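Local atomic coordinates of S-adenosylmethionine dependent methyltransferase (Mesorhizobium loti, PDB entry 3BKW), a protein that probably transfers methyl groups from S-adenosylmethionine to a substrate not yet identified. Residues L115-V120 with F140-E145; I148-A153 with V187-R192. All coordinates share one frame; numbering follows the deposited sequence.

Contact 1: L115-V120 with F140-E145; sequences LALHYV and FVFSTE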
loop_
_atom_site.group_PDB
_atom_site.type_symbol
_atom_site.label_atom_id
_atom_site.label_comp_id
_atom_site.label_asym_id
_atom_site.label_seq_id
_atom_site.Cartn_x
_atom_site.Cartn_y
_atom_site.Cartn_z
ATOM N N LEU A 115 8.092 -14.434 4.697
ATOM C CA LEU A 115 7.410 -14.528 5.990
ATOM C C LEU A 115 8.321 -14.525 7.208
ATOM O O LEU A 115 8.169 -15.335 8.134
ATOM C CB LEU A 115 6.497 -15.761 5.957
ATOM C CG LEU A 115 5.489 -15.830 4.805
ATOM C CD1 LEU A 115 4.651 -17.120 4.899
ATOM C CD2 LEU A 115 4.609 -14.585 4.763
ATOM N N ALA A 116 9.277 -13.608 7.187
ATOM C CA ALA A 116 10.242 -13.422 8.280
ATOM C C ALA A 116 10.228 -12.024 8.890
ATOM O O ALA A 116 10.425 -11.882 10.081
ATOM C CB ALA A 116 11.670 -13.728 7.783
ATOM N N LEU A 117 10.025 -10.991 8.067
ATOM C CA LEU A 117 10.170 -9.622 8.516
ATOM C C LEU A 117 9.119 -9.141 9.483
ATOM O O LEU A 117 9.407 -8.234 10.256
ATOM C CB LEU A 117 10.336 -8.651 7.356
ATOM C CG LEU A 117 11.532 -8.874 6.416
ATOM C CD1 LEU A 117 11.721 -7.555 5.643
ATOM C CD2 LEU A 117 12.813 -9.294 7.069
ATOM N N HIS A 118 7.954 -9.801 9.521
ATOM C CA HIS A 118 6.946 -9.477 10.538
ATOM C C HIS A 118 7.374 -9.837 11.965
ATOM O O HIS A 118 6.707 -9.437 12.908
ATOM C CB HIS A 118 5.542 -9.978 10.215
ATOM C CG HIS A 118 5.466 -11.429 9.895
ATOM N ND1 HIS A 118 5.458 -11.895 8.606
ATOM C CD2 HIS A 118 5.406 -12.519 10.685
ATOM C CE1 HIS A 118 5.372 -13.212 8.610
ATOM N NE2 HIS A 118 5.363 -13.619 9.859
ATOM N N TYR A 119 8.463 -10.601 12.121
ATOM C CA TYR A 119 9.034 -10.910 13.444
ATOM C C TYR A 119 10.193 -9.992 13.871
ATOM O O TYR A 119 10.709 -10.130 14.976
ATOM C CB TYR A 119 9.484 -12.374 13.493
ATOM C CG TYR A 119 8.369 -13.348 13.153
ATOM C CD1 TYR A 119 7.161 -13.341 13.871
ATOM C CD2 TYR A 119 8.510 -14.279 12.118
ATOM C CE1 TYR A 119 6.114 -14.234 13.566
ATOM C CE2 TYR A 119 7.460 -15.191 11.818
ATOM C CZ TYR A 119 6.269 -15.150 12.554
ATOM O OH TYR A 119 5.199 -16.002 12.277
ATOM N N VAL A 120 10.545 -9.021 13.013
ATOM C CA VAL A 120 11.665 -8.101 13.254
ATOM C C VAL A 120 11.100 -6.812 13.824
ATOM O O VAL A 120 10.327 -6.165 13.145
ATOM C CB VAL A 120 12.461 -7.851 11.939
ATOM C CG1 VAL A 120 13.547 -6.809 12.151
ATOM C CG2 VAL A 120 13.093 -9.165 11.459
ATOM N N PHE A 140 14.815 -5.955 -3.579
ATOM C CA PHE A 140 14.436 -6.576 -2.317
ATOM C C PHE A 140 12.978 -6.978 -2.502
ATOM O O PHE A 140 12.139 -6.107 -2.713
ATOM C CB PHE A 140 14.642 -5.598 -1.171
ATOM C CG PHE A 140 14.316 -6.140 0.204
ATOM C CD1 PHE A 140 14.365 -7.508 0.531
ATOM C CD2 PHE A 140 14.072 -5.231 1.236
ATOM C CE1 PHE A 140 14.102 -7.961 1.829
ATOM C CE2 PHE A 140 13.832 -5.686 2.518
ATOM C CZ PHE A 140 13.846 -7.036 2.818
ATOM N N VAL A 141 12.708 -8.279 -2.466
ATOM C CA VAL A 141 11.379 -8.822 -2.687
ATOM C C VAL A 141 11.038 -9.668 -1.472
ATOM O O VAL A 141 11.779 -10.592 -1.110
ATOM C CB VAL A 141 11.342 -9.656 -3.971
ATOM C CG1 VAL A 141 9.954 -10.280 -4.187
ATOM C CG2 VAL A 141 11.726 -8.804 -5.174
ATOM N N PHE A 142 9.941 -9.334 -0.797
ATOM C CA PHE A 142 9.580 -10.038 0.405
ATOM C C PHE A 142 8.091 -10.136 0.670
ATOM O O PHE A 142 7.303 -9.310 0.185
ATOM C CB PHE A 142 10.299 -9.391 1.606
ATOM C CG PHE A 142 9.851 -7.971 1.936
ATOM C CD1 PHE A 142 8.844 -7.760 2.880
ATOM C CD2 PHE A 142 10.436 -6.847 1.321
ATOM C CE1 PHE A 142 8.425 -6.458 3.230
ATOM C CE2 PHE A 142 10.019 -5.525 1.666
ATOM C CZ PHE A 142 9.001 -5.348 2.621
ATOM N N SER A 143 7.735 -11.153 1.462
ATOM C CA SER A 143 6.374 -11.358 1.914
ATOM C C SER A 143 6.327 -11.254 3.419
ATOM O O SER A 143 7.274 -11.645 4.117
ATOM C CB SER A 143 5.838 -12.705 1.475
ATOM O OG SER A 143 6.625 -13.760 1.996
ATOM N N THR A 144 5.228 -10.696 3.905
ATOM C CA THR A 144 4.932 -10.614 5.327
ATOM C C THR A 144 3.437 -10.844 5.526
ATOM O O THR A 144 2.658 -10.758 4.591
ATOM C CB THR A 144 5.308 -9.214 5.944
ATOM O OG1 THR A 144 4.716 -8.155 5.160
ATOM C CG2 THR A 144 6.834 -9.006 5.989
ATOM N N GLU A 145 3.042 -11.132 6.754
ATOM C CA GLU A 145 1.634 -11.146 7.101
ATOM C C GLU A 145 1.093 -9.742 6.880
ATOM O O GLU A 145 1.736 -8.745 7.201
ATOM C CB GLU A 145 1.392 -11.551 8.551
ATOM C CG GLU A 145 1.529 -13.040 8.767
ATOM C CD GLU A 145 1.294 -13.506 10.176
ATOM O OE1 GLU A 145 0.708 -12.762 10.974
ATOM O OE2 GLU A 145 1.712 -14.633 10.463
HETATM O O HOH W 1 9.824 -11.518 5.171
HETATM O O HOH W 2 2.705 -15.189 12.925
#
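Leu117 reaches from the short 3-10 turn 117-119 toward strand 138-145, and its atoms can be followed outward. CB lies 3.8 Å from CG2 of Thr144. CG stands anti to the carbonyl carbon (chi1 -59°), which sends the branch along the strand toward the two phenylalanines. There CD1 does the touching: it sits over one face of the Phe142 ring, 4.2 Å from the centroid and 17° off the normal, a CH-pi contact, and also meets CZ of Phe140 at 3.6 Å. Leu126 and Phe127 of helix 123-133 also pack on Leu117.

The polar half lies at the other end of the strand. Leu115 N donates to Ser143 O at 3.0 Å, from well above the carbonyl plane, with a weak second bond to Ser143 OG. Water 1 donates to the same Ser143 O and accepts from Leu117 N, so two donors grip one carbonyl. Beyond it, the imidazole of His118 has Thr144 CA at its edge and CG of Glu145 over one face, 4.0 Å from the ring centroid. Water 2 donates to Glu145 OE2 at 2.7 Å and accepts from Tyr119 OH, while OE1 is taken by a salt bridge to Lys189.

Apolar contacts therefore secure the turn on the Phe140 side; one backbone bond, a weak one to a serine hydroxyl and two bridging waters hold the Ser143-Glu145 end. With both carboxylate oxygens engaged, and a lysine at one of them, Glu145 is probably ionised and its rotation restricted where it lies across the histidine face, ring and carboxylate planes 31° apart.

Contact 2: I148-A153 with V187-R192; sequences IYMAPA and VVKHHR. With EDO (1,2-ethanediol), chain C; EDO (1,2-ethanediol), chain D.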
loop_
_atom_site.group_PDB
_atom_site.type_symbol
_atom_site.label_atom_id
_atom_site.label_comp_id
_atom_site.label_asym_id
_atom_site.label_seq_id
_atom_site.Cartn_x
_atom_site.Cartn_y
_atom_site.Cartn_z
ATOM N N ILE A 148 -4.065 -6.323 7.826
ATOM C CA ILE A 148 -5.465 -6.731 8.041
ATOM C C ILE A 148 -5.510 -8.034 8.853
ATOM O O ILE A 148 -6.325 -8.183 9.747
ATOM C CB ILE A 148 -6.226 -6.914 6.720
ATOM C CG1 ILE A 148 -6.544 -5.539 6.134
ATOM C CG2 ILE A 148 -7.538 -7.728 6.946
ATOM C CD1 ILE A 148 -7.070 -5.569 4.732
ATOM N N TYR A 149 -4.620 -8.963 8.515
ATOM C CA TYR A 149 -4.502 -10.229 9.200
ATOM C C TYR A 149 -3.898 -10.080 10.604
ATOM O O TYR A 149 -4.352 -10.752 11.546
ATOM C CB TYR A 149 -3.683 -11.197 8.332
ATOM C CG TYR A 149 -3.569 -12.587 8.894
ATOM C CD1 TYR A 149 -4.583 -13.529 8.712
ATOM C CD2 TYR A 149 -2.431 -12.973 9.602
ATOM C CE1 TYR A 149 -4.470 -14.829 9.246
ATOM C CE2 TYR A 149 -2.313 -14.253 10.150
ATOM C CZ TYR A 149 -3.329 -15.185 9.949
ATOM O OH TYR A 149 -3.217 -16.449 10.494
HETATM N N MSE A 150 -2.888 -9.229 10.756
HETATM C CA MSE A 150 -2.207 -9.036 12.051
HETATM C C MSE A 150 -2.916 -8.140 13.061
HETATM O O MSE A 150 -2.709 -8.284 14.261
HETATM C CB MSE A 150 -0.815 -8.431 11.836
HETATM C CG MSE A 150 0.135 -9.307 11.063
HETATM SE SE MSE A 150 1.931 -8.552 11.108
HETATM C CE MSE A 150 1.592 -6.870 10.086
ATOM N N ALA A 151 -3.700 -7.180 12.577
ATOM C CA ALA A 151 -4.346 -6.180 13.444
ATOM C C ALA A 151 -5.196 -6.663 14.621
ATOM O O ALA A 151 -5.011 -6.183 15.734
ATOM C CB ALA A 151 -5.202 -5.219 12.600
ATOM N N PRO A 152 -6.136 -7.593 14.379
ATOM C CA PRO A 152 -7.124 -7.870 15.432
ATOM C C PRO A 152 -6.620 -8.458 16.755
ATOM O O PRO A 152 -5.696 -9.272 16.762
ATOM C CB PRO A 152 -8.118 -8.822 14.747
ATOM C CG PRO A 152 -7.841 -8.717 13.297
ATOM C CD PRO A 152 -6.389 -8.409 13.177
ATOM N N ALA A 153 -7.230 -8.025 17.855
ATOM C CA ALA A 153 -6.905 -8.567 19.179
ATOM C C ALA A 153 -7.327 -10.038 19.276
ATOM O O ALA A 153 -6.662 -10.830 19.954
ATOM C CB ALA A 153 -7.583 -7.751 20.239
ATOM N N VAL A 187 5.791 -17.046 18.922
ATOM C CA VAL A 187 6.314 -15.865 18.209
ATOM C C VAL A 187 5.500 -14.612 18.534
ATOM O O VAL A 187 4.285 -14.702 18.803
ATOM C CB VAL A 187 6.308 -16.074 16.655
ATOM C CG1 VAL A 187 7.176 -17.283 16.280
ATOM C CG2 VAL A 187 4.865 -16.204 16.091
ATOM N N VAL A 188 6.200 -13.473 18.564
ATOM C CA VAL A 188 5.605 -12.137 18.699
ATOM C C VAL A 188 5.826 -11.516 17.325
ATOM O O VAL A 188 6.945 -11.524 16.826
ATOM C CB VAL A 188 6.312 -11.272 19.761
ATOM C CG1 VAL A 188 5.756 -9.851 19.768
ATOM C CG2 VAL A 188 6.179 -11.897 21.161
ATOM N N LYS A 189 4.753 -11.027 16.724
ATOM C CA LYS A 189 4.809 -10.356 15.421
ATOM C C LYS A 189 4.613 -8.880 15.636
ATOM O O LYS A 189 4.110 -8.461 16.682
ATOM C CB LYS A 189 3.808 -10.938 14.443
ATOM C CG LYS A 189 2.342 -10.936 14.854
ATOM C CD LYS A 189 1.581 -11.806 13.863
ATOM C CE LYS A 189 0.196 -12.078 14.279
ATOM N NZ LYS A 189 -0.408 -13.093 13.325
ATOM N N HIS A 190 5.022 -8.095 14.649
ATOM C CA HIS A 190 5.000 -6.639 14.729
ATOM C C HIS A 190 4.061 -6.086 13.710
ATOM O O HIS A 190 4.301 -6.160 12.506
ATOM C CB HIS A 190 6.422 -6.120 14.569
ATOM C CG HIS A 190 7.298 -6.595 15.678
ATOM N ND1 HIS A 190 7.347 -5.971 16.905
ATOM C CD2 HIS A 190 8.022 -7.729 15.804
ATOM C CE1 HIS A 190 8.141 -6.653 17.707
ATOM N NE2 HIS A 190 8.566 -7.724 17.062
ATOM N N HIS A 191 2.955 -5.547 14.225
ATOM C CA HIS A 191 1.926 -4.981 13.406
ATOM C C HIS A 191 2.349 -3.607 12.941
ATOM O O HIS A 191 2.629 -2.722 13.759
ATOM C CB HIS A 191 0.599 -4.889 14.149
ATOM C CG HIS A 191 -0.465 -4.218 13.353
ATOM N ND1 HIS A 191 -0.992 -4.759 12.194
ATOM C CD2 HIS A 191 -1.090 -3.036 13.536
ATOM C CE1 HIS A 191 -1.898 -3.928 11.711
ATOM N NE2 HIS A 191 -1.974 -2.876 12.500
ATOM N N ARG A 192 2.429 -3.460 11.617
ATOM C CA ARG A 192 2.764 -2.199 10.964
ATOM C C ARG A 192 1.830 -2.107 9.778
ATOM O O ARG A 192 1.662 -3.101 9.055
ATOM C CB ARG A 192 4.213 -2.184 10.475
ATOM C CG ARG A 192 5.247 -2.024 11.586
ATOM C CD ARG A 192 6.676 -2.107 11.057
ATOM N NE ARG A 192 7.112 -3.488 10.786
ATOM C CZ ARG A 192 7.915 -4.245 11.557
ATOM N NH1 ARG A 192 8.473 -3.786 12.677
ATOM N NH2 ARG A 192 8.218 -5.476 11.138
HETATM C C1 EDO C . 6.219 -5.461 7.833
HETATM O O1 EDO C . 6.623 -4.100 8.100
HETATM C C2 EDO C . 5.016 -5.881 8.691
HETATM O O2 EDO C . 5.395 -6.218 10.024
HETATM C C1 EDO D . 6.133 -1.767 15.393
HETATM O O1 EDO D . 5.067 -2.588 14.923
HETATM C C2 EDO D . 7.139 -2.639 16.134
HETATM O O2 EDO D . 6.520 -3.330 17.238
HETATM O O HOH W 3 -3.169 -12.407 13.362
#
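Met150, a selenomethionine, sends its side chain across to strand 189-191 and has the largest share of the contact surface. Its CG lies 4.0 Å from CD of Lys189, the two chains running obliquely to one another. SE is 3.6 Å from His190 O, and the bend at chi3 (-65°) turns CE toward Arg192 N. CB of the same residue comes to the edge of the His191 ring, near its plane.

The ring contact belongs to His191 and Ala151. Ala151 CA stands over one face of the imidazole, 4.0 Å from the centroid and 22° off the normal, a CH-pi contact offset toward the rim, and Ala151 CB meets CE1. The ring is held from outside by a bond from NE2 to Tyr172 O; ND1, buried here, has no polar partner in the model.

The polar link across the two segments is indirect. Water 3 donates to Tyr149 O at 2.7 Å and accepts from Lys189 NZ. Extended beyond CG, the lysine brings NZ beside CE2 of Tyr149, where a salt bridge to Asp181 adds to that with Glu145, so the buried charge is probably well compensated.

Two 1,2-ethanediol molecules, probably from the crystallisation liquor, bind along 190-192, one of them also touching Met150 CE. That one donates through O2 to His190 O and accepts at O1 from Arg192 NE (2.8 Å); the other donates from O1 to His191 O and pairs its O2 with His190 ND1, in the ring plane.

Together these interactions pack segment 148-153 against one strand of a small two-stranded antiparallel sheet, 176-178 with 189-191, inserted in the chain between strands 138-145 and 207-213 of the class I (Rossmann-like) methyltransferase fold.

Overall arrangement
From the N terminus, the chain leaves strand 108-114 into loop 115-120, passes through helix 123-133 and returns along strand 138-145; contact 1 closes this beta-alpha-beta crossover between parallel strands at their C-terminal ends. Helix 147-150 follows directly, and contact 2 then closes a longer loop, through strands 158-159, 165-169 and 176-178, when 187-192 comes back. The loops are in series, neither nested nor crossed. The contacts' centres are 12 Å apart, yet they touch: 187-192 borders both 148-153 and 115-120. Glu145 OE1 and Lys189 NZ lie 2.6 Å apart, and His118 O probably accepts from His190 N, tying the small 176-178/189-191 sheet to that end of the main sheet.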